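Local coordinates for nuclear inclusion protein A (Tobacco vein mottling virus, PDB 3MMG) that probably cleaves the viral polyprotein as a 3C-type cysteine protease of the chymotrypsin-like fold, at residues 19-24 and 53-59; 35-41 and 94-100; 45-49 and 200-204; 70-74 and 84-88. The protein carries 3 engineered substitutions. All coordinates share one frame; numbering follows the deposited sequence.

Contact 1: residues 19-24 and 53-59; sequences CLLENS and GELTIKT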
# COMPACT_ATOMS: atom_id res chain seq x y z
N CYS A 19 -2.29 -7.67 4.10
CA CYS A 19 -1.41 -8.83 3.90
C CYS A 19 0.03 -8.48 4.29
O CYS A 19 0.43 -7.30 4.28
CB CYS A 19 -1.34 -9.21 2.42
SG CYS A 19 -2.89 -9.49 1.56
N LEU A 20 0.82 -9.51 4.59
CA LEU A 20 2.27 -9.34 4.66
C LEU A 20 2.87 -9.80 3.35
O LEU A 20 2.54 -10.87 2.85
CB LEU A 20 2.91 -10.11 5.81
CG LEU A 20 2.47 -9.87 7.25
CD1 LEU A 20 3.21 -10.84 8.18
CD2 LEU A 20 2.76 -8.47 7.66
N LEU A 21 3.76 -8.98 2.78
CA LEU A 21 4.42 -9.32 1.52
C LEU A 21 5.92 -9.47 1.75
O LEU A 21 6.57 -8.59 2.32
CB LEU A 21 4.12 -8.24 0.46
CG LEU A 21 2.65 -7.93 0.21
CD1 LEU A 21 2.54 -6.77 -0.79
CD2 LEU A 21 1.92 -9.14 -0.29
N GLU A 22 6.47 -10.63 1.36
CA GLU A 22 7.91 -10.85 1.49
C GLU A 22 8.41 -11.21 0.11
O GLU A 22 7.95 -12.17 -0.50
CB GLU A 22 8.23 -11.98 2.49
CG GLU A 22 9.74 -12.26 2.59
CD GLU A 22 10.13 -13.39 3.54
OE1 GLU A 22 9.25 -14.13 4.05
OE2 GLU A 22 11.36 -13.53 3.77
N ASN A 23 9.35 -10.41 -0.39
CA ASN A 23 9.97 -10.66 -1.67
C ASN A 23 11.42 -11.01 -1.39
O ASN A 23 12.22 -10.13 -1.10
CB ASN A 23 9.89 -9.41 -2.55
CG ASN A 23 10.14 -9.72 -4.00
OD1 ASN A 23 10.14 -10.89 -4.39
ND2 ASN A 23 10.34 -8.68 -4.81
N SER A 24 11.72 -12.31 -1.46
CA SER A 24 13.00 -12.87 -0.98
C SER A 24 13.94 -13.19 -2.12
O SER A 24 13.56 -13.86 -3.07
CB SER A 24 12.75 -14.13 -0.15
OG SER A 24 13.94 -14.57 0.50
N GLY A 53 12.51 -11.88 -7.32
CA GLY A 53 12.37 -12.36 -5.94
C GLY A 53 11.24 -13.38 -5.87
O GLY A 53 10.31 -13.32 -6.69
N GLU A 54 11.32 -14.29 -4.90
CA GLU A 54 10.21 -15.21 -4.60
C GLU A 54 9.27 -14.53 -3.62
O GLU A 54 9.69 -14.12 -2.54
CB GLU A 54 10.70 -16.51 -3.97
CG GLU A 54 11.62 -17.33 -4.84
CD GLU A 54 11.83 -18.75 -4.32
OE1 GLU A 54 11.67 -19.01 -3.09
OE2 GLU A 54 12.18 -19.62 -5.16
N LEU A 55 8.00 -14.44 -4.01
CA LEU A 55 7.03 -13.64 -3.27
C LEU A 55 6.17 -14.55 -2.40
O LEU A 55 5.62 -15.54 -2.89
CB LEU A 55 6.14 -12.89 -4.25
CG LEU A 55 5.03 -12.01 -3.66
CD1 LEU A 55 5.62 -10.83 -2.87
CD2 LEU A 55 4.15 -11.51 -4.81
N THR A 56 6.08 -14.22 -1.11
CA THR A 56 5.21 -14.95 -0.19
C THR A 56 4.21 -13.95 0.35
O THR A 56 4.60 -12.82 0.71
CB THR A 56 6.01 -15.61 0.95
OG1 THR A 56 6.88 -16.61 0.40
CG2 THR A 56 5.06 -16.31 1.95
N ILE A 57 2.94 -14.33 0.37
CA ILE A 57 1.86 -13.44 0.78
C ILE A 57 1.16 -14.07 1.98
O ILE A 57 0.55 -15.14 1.83
CB ILE A 57 0.87 -13.24 -0.37
CG1 ILE A 57 1.61 -12.72 -1.61
CG2 ILE A 57 -0.29 -12.31 0.07
CD1 ILE A 57 1.36 -13.50 -2.88
N LYS A 58 1.23 -13.41 3.13
CA LYS A 58 0.56 -13.91 4.33
C LYS A 58 -0.73 -13.14 4.55
O LYS A 58 -0.72 -11.92 4.57
CB LYS A 58 1.43 -13.86 5.57
CG LYS A 58 0.78 -14.58 6.76
CD LYS A 58 1.75 -14.78 7.91
CE LYS A 58 1.13 -15.66 9.00
NZ LYS A 58 0.82 -17.08 8.56
N THR A 59 -1.83 -13.88 4.70
CA THR A 59 -3.15 -13.29 4.85
C THR A 59 -3.91 -13.89 6.04
O THR A 59 -3.50 -14.92 6.58
CB THR A 59 -4.02 -13.50 3.58
OG1 THR A 59 -4.59 -14.82 3.59
CG2 THR A 59 -3.20 -13.32 2.32

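Contact 2: residues 35-41 and 94-100; sequences IGFGPYI and FPQKLKF. With FMT (formic acid), chain E.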
# COMPACT_ATOMS: atom_id res chain seq x y z
N ILE A 35 -2.66 -4.78 0.36
CA ILE A 35 -4.11 -4.82 0.55
C ILE A 35 -4.74 -5.83 -0.43
O ILE A 35 -4.57 -5.68 -1.63
CB ILE A 35 -4.75 -3.43 0.28
CG1 ILE A 35 -4.08 -2.36 1.15
CG2 ILE A 35 -6.29 -3.47 0.53
CD1 ILE A 35 -4.45 -0.91 0.77
N GLY A 36 -5.43 -6.84 0.08
CA GLY A 36 -6.15 -7.77 -0.79
C GLY A 36 -7.53 -7.26 -1.19
O GLY A 36 -8.23 -6.63 -0.39
N PHE A 37 -7.93 -7.57 -2.42
CA PHE A 37 -9.24 -7.18 -2.93
C PHE A 37 -9.57 -8.15 -4.07
O PHE A 37 -8.91 -8.14 -5.09
CB PHE A 37 -9.19 -5.73 -3.43
CG PHE A 37 -10.54 -5.14 -3.80
CD1 PHE A 37 -11.12 -5.43 -5.02
CD2 PHE A 37 -11.19 -4.28 -2.93
CE1 PHE A 37 -12.36 -4.87 -5.38
CE2 PHE A 37 -12.44 -3.72 -3.27
CZ PHE A 37 -13.01 -4.03 -4.49
N GLY A 38 -10.55 -9.02 -3.86
CA GLY A 38 -10.81 -10.09 -4.82
C GLY A 38 -9.53 -10.89 -5.04
O GLY A 38 -8.85 -11.24 -4.10
N PRO A 39 -9.20 -11.18 -6.32
CA PRO A 39 -8.00 -11.93 -6.66
C PRO A 39 -6.74 -11.05 -6.76
O PRO A 39 -5.68 -11.52 -7.23
CB PRO A 39 -8.34 -12.48 -8.05
CG PRO A 39 -9.13 -11.35 -8.66
CD PRO A 39 -9.98 -10.84 -7.53
N TYR A 40 -6.85 -9.80 -6.31
CA TYR A 40 -5.79 -8.82 -6.48
C TYR A 40 -5.09 -8.49 -5.18
O TYR A 40 -5.72 -8.47 -4.11
CB TYR A 40 -6.35 -7.51 -7.07
CG TYR A 40 -7.20 -7.73 -8.29
CD1 TYR A 40 -8.57 -7.49 -8.26
CD2 TYR A 40 -6.62 -8.18 -9.48
CE1 TYR A 40 -9.38 -7.73 -9.40
CE2 TYR A 40 -7.40 -8.41 -10.62
CZ TYR A 40 -8.77 -8.18 -10.58
OH TYR A 40 -9.55 -8.41 -11.70
N ILE A 41 -3.80 -8.22 -5.29
CA ILE A 41 -3.00 -7.65 -4.21
C ILE A 41 -2.52 -6.28 -4.64
O ILE A 41 -1.92 -6.14 -5.71
CB ILE A 41 -1.73 -8.52 -3.91
CG1 ILE A 41 -2.13 -9.99 -3.64
CG2 ILE A 41 -0.92 -7.96 -2.73
CD1 ILE A 41 -3.02 -10.17 -2.47
N PHE A 94 -9.91 -12.41 -1.73
CA PHE A 94 -10.45 -11.53 -0.69
C PHE A 94 -11.85 -11.04 -1.10
O PHE A 94 -12.22 -11.15 -2.27
CB PHE A 94 -9.53 -10.31 -0.60
CG PHE A 94 -8.18 -10.60 -0.02
CD1 PHE A 94 -7.14 -11.06 -0.84
CD2 PHE A 94 -7.94 -10.41 1.34
CE1 PHE A 94 -5.85 -11.30 -0.31
CE2 PHE A 94 -6.66 -10.67 1.90
CZ PHE A 94 -5.63 -11.11 1.09
N PRO A 95 -12.61 -10.47 -0.14
CA PRO A 95 -13.84 -9.76 -0.50
C PRO A 95 -13.54 -8.52 -1.34
O PRO A 95 -12.36 -8.20 -1.58
CB PRO A 95 -14.44 -9.38 0.86
CG PRO A 95 -13.33 -9.42 1.80
CD PRO A 95 -12.37 -10.45 1.31
N GLN A 96 -14.59 -7.83 -1.80
CA GLN A 96 -14.46 -6.73 -2.74
C GLN A 96 -15.32 -5.55 -2.28
O GLN A 96 -16.03 -4.90 -3.08
CB GLN A 96 -14.83 -7.18 -4.17
CG GLN A 96 -13.91 -8.25 -4.77
CD GLN A 96 -14.16 -8.50 -6.24
OE1 GLN A 96 -14.41 -7.56 -7.02
NE2 GLN A 96 -14.07 -9.76 -6.64
N LYS A 97 -15.24 -5.27 -0.98
CA LYS A 97 -16.08 -4.24 -0.37
C LYS A 97 -15.37 -2.96 0.06
O LYS A 97 -16.03 -1.95 0.27
CB LYS A 97 -16.88 -4.81 0.80
CG LYS A 97 -17.84 -5.92 0.37
CD LYS A 97 -18.64 -6.49 1.54
CE LYS A 97 -19.34 -7.80 1.14
NZ LYS A 97 -18.36 -8.96 1.09
N LEU A 98 -14.05 -3.02 0.25
CA LEU A 98 -13.30 -1.81 0.66
C LEU A 98 -13.55 -0.66 -0.32
O LEU A 98 -13.67 -0.89 -1.52
CB LEU A 98 -11.80 -2.07 0.73
CG LEU A 98 -11.23 -3.11 1.68
CD1 LEU A 98 -9.74 -3.31 1.30
CD2 LEU A 98 -11.40 -2.73 3.12
N LYS A 99 -13.61 0.57 0.20
CA LYS A 99 -13.69 1.77 -0.64
C LYS A 99 -12.36 2.53 -0.65
O LYS A 99 -11.73 2.68 0.41
CB LYS A 99 -14.80 2.72 -0.15
CG LYS A 99 -16.19 2.07 -0.10
CD LYS A 99 -16.72 1.71 -1.46
CE LYS A 99 -18.11 1.11 -1.33
NZ LYS A 99 -18.16 -0.27 -1.92
N PHE A 100 -11.99 3.01 -1.84
CA PHE A 100 -10.77 3.78 -2.09
C PHE A 100 -11.15 5.13 -2.68
O PHE A 100 -12.00 5.20 -3.57
CB PHE A 100 -9.82 3.09 -3.09
CG PHE A 100 -9.38 1.69 -2.68
CD1 PHE A 100 -10.23 0.59 -2.88
CD2 PHE A 100 -8.14 1.48 -2.10
CE1 PHE A 100 -9.85 -0.71 -2.50
CE2 PHE A 100 -7.73 0.17 -1.72
CZ PHE A 100 -8.58 -0.92 -1.93
C FMT E . -15.08 -0.50 -4.12
O1 FMT E . -15.61 -1.47 -3.57
O2 FMT E . -15.68 0.38 -4.76
O HOH W 1 -11.01 -6.02 -0.26
O HOH W 2 -10.92 -7.41 0.58

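Contact 3: residues 45-49 and 200-204; sequences QHLFR and NWKFN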
# COMPACT_ATOMS: atom_id res chain seq x y z
N GLN A 45 4.82 -0.16 -5.90
CA GLN A 45 5.75 -0.58 -6.99
C GLN A 45 7.13 -0.97 -6.49
O GLN A 45 7.73 -1.92 -7.01
CB GLN A 45 5.91 0.51 -8.07
CG GLN A 45 4.68 0.63 -8.95
CD GLN A 45 4.87 1.65 -10.04
OE1 GLN A 45 5.99 2.02 -10.35
NE2 GLN A 45 3.77 2.09 -10.64
N HIS A 46 7.61 -0.29 -5.45
CA HIS A 46 8.96 -0.54 -4.95
C HIS A 46 9.17 -1.89 -4.26
O HIS A 46 10.31 -2.27 -3.96
CB HIS A 46 9.47 0.62 -4.11
CG HIS A 46 9.01 0.63 -2.68
ND1 HIS A 46 7.99 1.44 -2.24
CD2 HIS A 46 9.51 0.02 -1.57
CE1 HIS A 46 7.85 1.30 -0.93
NE2 HIS A 46 8.77 0.45 -0.50
N LEU A 47 8.09 -2.64 -4.06
CA LEU A 47 8.18 -4.04 -3.68
C LEU A 47 9.02 -4.82 -4.71
O LEU A 47 9.68 -5.78 -4.35
CB LEU A 47 6.79 -4.67 -3.57
CG LEU A 47 6.69 -6.19 -3.35
CD1 LEU A 47 7.27 -6.55 -1.98
CD2 LEU A 47 5.23 -6.55 -3.47
N PHE A 48 9.00 -4.39 -5.96
CA PHE A 48 9.71 -5.11 -7.03
C PHE A 48 10.94 -4.37 -7.56
O PHE A 48 11.34 -4.57 -8.71
CB PHE A 48 8.74 -5.45 -8.15
CG PHE A 48 7.57 -6.25 -7.68
CD1 PHE A 48 6.30 -5.69 -7.63
CD2 PHE A 48 7.74 -7.56 -7.26
CE1 PHE A 48 5.21 -6.44 -7.18
CE2 PHE A 48 6.67 -8.32 -6.80
CZ PHE A 48 5.40 -7.77 -6.76
N ARG A 49 11.53 -3.55 -6.70
CA ARG A 49 12.81 -2.89 -7.01
C ARG A 49 13.84 -3.88 -7.52
O ARG A 49 14.57 -3.59 -8.48
CB ARG A 49 13.37 -2.27 -5.75
CG ARG A 49 12.78 -0.96 -5.40
CD ARG A 49 13.52 -0.38 -4.22
NE ARG A 49 13.42 -1.18 -3.00
CZ ARG A 49 13.78 -0.71 -1.80
NH1 ARG A 49 14.23 0.53 -1.69
NH2 ARG A 49 13.68 -1.47 -0.72
N ASN A 200 5.25 -8.64 -18.25
CA ASN A 200 6.61 -8.18 -18.53
C ASN A 200 6.97 -6.81 -17.96
O ASN A 200 7.94 -6.18 -18.41
CB ASN A 200 6.89 -8.30 -20.03
CG ASN A 200 6.84 -9.75 -20.50
OD1 ASN A 200 7.77 -10.52 -20.25
ND2 ASN A 200 5.74 -10.13 -21.16
N TRP A 201 6.18 -6.36 -16.98
CA TRP A 201 6.43 -5.13 -16.23
C TRP A 201 7.67 -5.22 -15.34
O TRP A 201 7.88 -6.20 -14.63
CB TRP A 201 5.23 -4.75 -15.36
CG TRP A 201 5.45 -3.47 -14.59
CD1 TRP A 201 5.25 -2.21 -15.05
CD2 TRP A 201 5.97 -3.34 -13.25
NE1 TRP A 201 5.59 -1.29 -14.08
CE2 TRP A 201 6.03 -1.96 -12.97
CE3 TRP A 201 6.37 -4.25 -12.27
CZ2 TRP A 201 6.48 -1.46 -11.73
CZ3 TRP A 201 6.82 -3.76 -11.04
CH2 TRP A 201 6.88 -2.38 -10.78
N LYS A 202 8.48 -4.17 -15.38
CA LYS A 202 9.67 -4.10 -14.56
C LYS A 202 9.71 -2.71 -13.91
O LYS A 202 9.30 -1.72 -14.53
CB LYS A 202 10.89 -4.35 -15.45
CG LYS A 202 12.23 -4.20 -14.77
CD LYS A 202 13.34 -4.64 -15.72
CE LYS A 202 14.70 -4.17 -15.22
NZ LYS A 202 15.80 -4.78 -16.04
N PHE A 203 10.16 -2.66 -12.66
CA PHE A 203 10.23 -1.42 -11.89
C PHE A 203 11.19 -0.41 -12.50
O PHE A 203 12.29 -0.75 -12.90
CB PHE A 203 10.61 -1.68 -10.43
CG PHE A 203 10.71 -0.43 -9.59
CD1 PHE A 203 9.56 0.25 -9.19
CD2 PHE A 203 11.95 0.07 -9.21
CE1 PHE A 203 9.64 1.40 -8.41
CE2 PHE A 203 12.05 1.23 -8.44
CZ PHE A 203 10.90 1.89 -8.03
N ASN A 204 10.75 0.85 -12.53
CA ASN A 204 11.59 1.95 -13.00
C ASN A 204 11.21 3.21 -12.23
O ASN A 204 10.15 3.76 -12.46
CB ASN A 204 11.38 2.15 -14.50
CG ASN A 204 12.25 3.27 -15.08
OD1 ASN A 204 13.08 3.86 -14.39
ND2 ASN A 204 12.06 3.55 -16.37
O HOH W 3 8.07 2.05 -12.15
O HOH W 4 10.99 -5.04 -11.29

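Contact 4: residues 70-74 and 84-88; sequences TQLQM and VIKMA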
# COMPACT_ATOMS: atom_id res chain seq x y z
N THR A 70 7.92 -12.74 -11.31
CA THR A 70 7.89 -12.34 -12.72
C THR A 70 6.85 -13.08 -13.58
O THR A 70 6.56 -12.68 -14.71
CB THR A 70 9.30 -12.41 -13.38
OG1 THR A 70 9.82 -13.74 -13.30
CG2 THR A 70 10.27 -11.47 -12.70
N GLN A 71 6.28 -14.16 -13.05
CA GLN A 71 5.24 -14.88 -13.77
C GLN A 71 3.86 -14.27 -13.60
O GLN A 71 2.91 -14.68 -14.26
CB GLN A 71 5.19 -16.35 -13.31
CG GLN A 71 4.71 -16.52 -11.86
CD GLN A 71 4.73 -17.96 -11.44
OE1 GLN A 71 3.83 -18.73 -11.76
NE2 GLN A 71 5.76 -18.34 -10.70
N LEU A 72 3.75 -13.30 -12.69
CA LEU A 72 2.44 -12.76 -12.35
C LEU A 72 2.03 -11.61 -13.25
O LEU A 72 2.86 -10.82 -13.63
CB LEU A 72 2.43 -12.29 -10.90
CG LEU A 72 2.85 -13.30 -9.81
CD1 LEU A 72 3.14 -12.58 -8.49
CD2 LEU A 72 1.77 -14.35 -9.61
N GLN A 73 0.74 -11.55 -13.58
CA GLN A 73 0.16 -10.40 -14.29
C GLN A 73 0.12 -9.23 -13.33
O GLN A 73 -0.31 -9.37 -12.18
CB GLN A 73 -1.26 -10.69 -14.76
CG GLN A 73 -1.34 -11.75 -15.85
CD GLN A 73 -2.64 -11.71 -16.59
OE1 GLN A 73 -3.69 -12.02 -16.04
NE2 GLN A 73 -2.58 -11.33 -17.86
N MET A 74 0.55 -8.07 -13.82
CA MET A 74 0.55 -6.86 -12.98
C MET A 74 0.00 -5.67 -13.75
O MET A 74 -0.01 -5.67 -14.98
CB MET A 74 1.96 -6.58 -12.46
CG MET A 74 2.49 -7.66 -11.49
SD MET A 74 4.07 -7.24 -10.80
CE MET A 74 4.46 -8.84 -10.05
N VAL A 84 -0.85 -3.21 -8.95
CA VAL A 84 -1.86 -4.22 -8.68
C VAL A 84 -1.32 -5.53 -9.25
O VAL A 84 -0.84 -5.56 -10.38
CB VAL A 84 -3.25 -3.88 -9.28
CG1 VAL A 84 -4.26 -4.89 -8.82
CG2 VAL A 84 -3.73 -2.46 -8.84
N ILE A 85 -1.38 -6.59 -8.46
CA ILE A 85 -0.87 -7.91 -8.87
C ILE A 85 -2.05 -8.85 -8.91
O ILE A 85 -2.81 -8.93 -7.95
CB ILE A 85 0.18 -8.44 -7.84
CG1 ILE A 85 1.27 -7.40 -7.53
CG2 ILE A 85 0.80 -9.74 -8.33
CD1 ILE A 85 1.88 -7.60 -6.19
N LYS A 86 -2.20 -9.60 -10.01
CA LYS A 86 -3.30 -10.54 -10.10
C LYS A 86 -2.82 -11.93 -9.65
O LYS A 86 -1.80 -12.41 -10.11
CB LYS A 86 -3.85 -10.63 -11.53
CG LYS A 86 -5.20 -11.35 -11.59
CD LYS A 86 -5.74 -11.45 -13.01
CE LYS A 86 -7.12 -12.13 -13.01
NZ LYS A 86 -7.93 -11.73 -14.21
N MET A 87 -3.57 -12.55 -8.76
CA MET A 87 -3.19 -13.86 -8.26
C MET A 87 -3.76 -14.97 -9.15
O MET A 87 -4.80 -14.79 -9.83
CB MET A 87 -3.69 -14.03 -6.83
CG MET A 87 -3.02 -13.06 -5.83
SD MET A 87 -1.28 -13.48 -5.57
CE MET A 87 -0.47 -12.16 -6.46
N ALA A 88 -3.10 -16.13 -9.12
CA ALA A 88 -3.61 -17.34 -9.76
C ALA A 88 -4.99 -17.82 -9.24
O ALA A 88 -5.40 -17.51 -8.11
CB ALA A 88 -2.56 -18.44 -9.58
O HOH W 5 -1.18 -13.55 -12.50

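Contact 1: residues 19-24 and 53-59
Leu21 and Ile57 sit beside each other on two neighbouring antiparallel strands of the N-terminal sheet, part of a chymotrypsin-like protease fold. Residues 19-24 and 54-59 run antiparallel in plain register. The hydrogen-bonded pairs are Leu20 with Lys58, Glu22 with Thr56 and Ser24 with Glu54. Each pair shares two N-H to O=C bonds. In the middle pair, Thr56 N lies 2.8 Å from Glu22 O. In the last pair, Ser24 N reaches Glu54 O at 2.9 Å in an almost straight bond (176°). CA-H groups add weaker contacts, such as Leu55 CA to Glu22 O at 3.3 Å.

Apolar contacts gather on the face of Leu21, Leu55 and Ile57. Leu21 and Ile57 point the same way, and CD2 of Leu21 touches CG1 of Ile57 at 3.8 Å. Leu55 turns CD1 back over the neighbouring strand, 3.6 Å from Glu22 O. Ile41 and Leu47 also pack against Leu21 on this side.

The other face is more polar. Leu20 CB and Lys58 CB meet at 4.0 Å, but the lysine chain then leads away to a salt bridge with Glu63. Glu22 is hydrogen-bonded to Ser29.

Near the far end of the pair, Asn23 faces Leu55 as a non-hydrogen-bonded pair, just before Ser24 and Glu54. Its first torsion is extended (chi1 -163°), which sends the amide towards the other strand. ND2 is hydrogen-bonded to Leu47 O, while OD1 rests 3.1 Å from Gly53 CA.

Contact 2: residues 35-41 and 94-100
The Phe37 ring lies across the backbone of Gln96, whose CA sits over one ring face, 3.7 Å from the ring centroid. The Gln96 side chain crosses the ring at about a right angle, CB near CE1 and CG near CD1. The ring gets there because Phe37 CG is trans to the amide nitrogen (chi1 -172°), which brings its end back to the loop although CB starts out away from it. Phe100 supplies a second aromatic contact. Its edge is turned towards the face of Phe37 in an offset edge-to-face pair, with planes at 63° and CE1 3.8 Å from Phe37 CD2.

Phe94 repeats the theme from the loop side. Gly36 CA lies almost centrally over its ring, 3.4 Å from the centroid, and the absence of a side chain lets the backbone come this close. Ile41 CD1 approaches the same ring at CE1, 3.7 Å away. Further along, Ile35 CG2 meets Leu98 CD1 at 3.5 Å.

Two backbone hydrogen bonds grip Gly38. Its N reaches Pro95 O at 3.0 Å, and its O accepts from Phe94 N at 2.8 Å. A formic acid molecule, probably from the crystallisation liquor, has O1 in the plane of the Phe37 ring at its edge; Lys99 NZ donates to it.

Helix 186-192 also packs on Phe37 and Phe100. The Phe37-Tyr40 turn is type II', a tight connection joining the strands of a beta hairpin, here fitted against the loop that runs on towards the C-terminal barrel of the chymotrypsin-like fold.

Contact 3: residues 45-49 and 200-204
Arg49 and Phe203 come closest in the backbone, CA to CA 5.7 Å, where the loop after the 3-10 turn 45-47 meets segment 200-204. The Phe203 ring is inserted between two side chains. Its CD1 and CE1 side meets Gln45 CB, 3.8 Å from CD1. Its CE2 touches Arg49 CG, also at 3.8 Å, and that chain runs alongside the ring with the guanidinium nearly perpendicular to it. With its first torsion at -179°, Trp201 extends its indole so that the benzo edge reaches Gln45 and Phe48. CZ2 faces Gln45 OE1 at 3.8 Å, and CZ3 faces Phe48 CB at 3.9 Å.

One water donates to Gln45 OE1 at 2.8 Å and accepts from Asn204 N. Another donates to Phe48 O at 2.6 Å and accepts from Phe203 N.

His46 is hydrogen-bonded to Asp81, consistent with a chymotrypsin-like catalytic pair, and contacts the bound peptide. Arg49 forms salt bridges with Glu30 and Glu217. Phe203 packs on an aromatic peptide side chain, consistent with a place beside the substrate-binding site. Aromatic rings thus meet mainly CH2 groups, and these polar atoms of the two segments are linked through two waters rather than directly.

Contact 4: residues 70-74 and 84-88
The amide of Gln73 is the flat side-chain group that meets the other segment here, and it does so through its oxygen end. OE1 lies 3.7 Å from Lys86 CD. The two side chains lie side by side and point the same way. N, CA, CB and CG of Lys86 form a zigzag (chi1 -166°), and the extended chain then carries the ammonium group away from residues 70-74. That group makes a cation-pi contact with Trp197.

The backbones meet as the start of an antiparallel strand pair. Lys86 N donates to Gln73 O at 2.9 Å, and the bond is nearly straight (178°). Met74 and Ile85 follow as a non-hydrogen-bonded pair. There Met74 CA approaches Val84 O at 3.2 Å, a CA-H to O contact. Before the strand begins, a water takes over the pairing. It accepts from Gln73 N and donates to Lys86 O at 2.7 Å.

Leu72 and Met74 meet at one methyl group of Ile85. Ile85 CG2 touches Leu72 CD1 at 3.7 Å and Met74 CG at 4.1 Å. Leu72 comes across the isoleucine at a slant, while Met74 lies alongside it. Met87 joins through Leu72: it bends back at its second and third torsions, and its CE reaches Leu72 CD1 at 4.2 Å. Leu55 and Phe48 pack against this group as well.

The contact is therefore split in character. A buried cluster of methyl and thioether groups fills the inner face, and the lysine-glutamine pair lies on the more open side. Between them, a direct bond and a shared water satisfy Gln73 N and O and Lys86 N and O.

From the N terminus, 19-24 opens contact 1, 35-41 opens contact 2 and 45-49 opens contact 3 before 53-59 closes contact 1. Contact 1 therefore crosses both others. Contact 4 then opens and closes within residues 70-88, after contact 1, and is nested inside the loops of contacts 2 and 3. Residues 94-100 close contact 2. Contact 3 crosses it and closes last, at 200-204, bringing the C-terminal region back to the loop between strands 40-43 and 54-59. Contacts 1, 2 and 4 all reach the N-terminal sheet. Strand 40-43 joins contacts 2 and 4 through backbone pairing with 83-86, while Phe48 packs contact 3 against Met74 and Ile85 of contact 4.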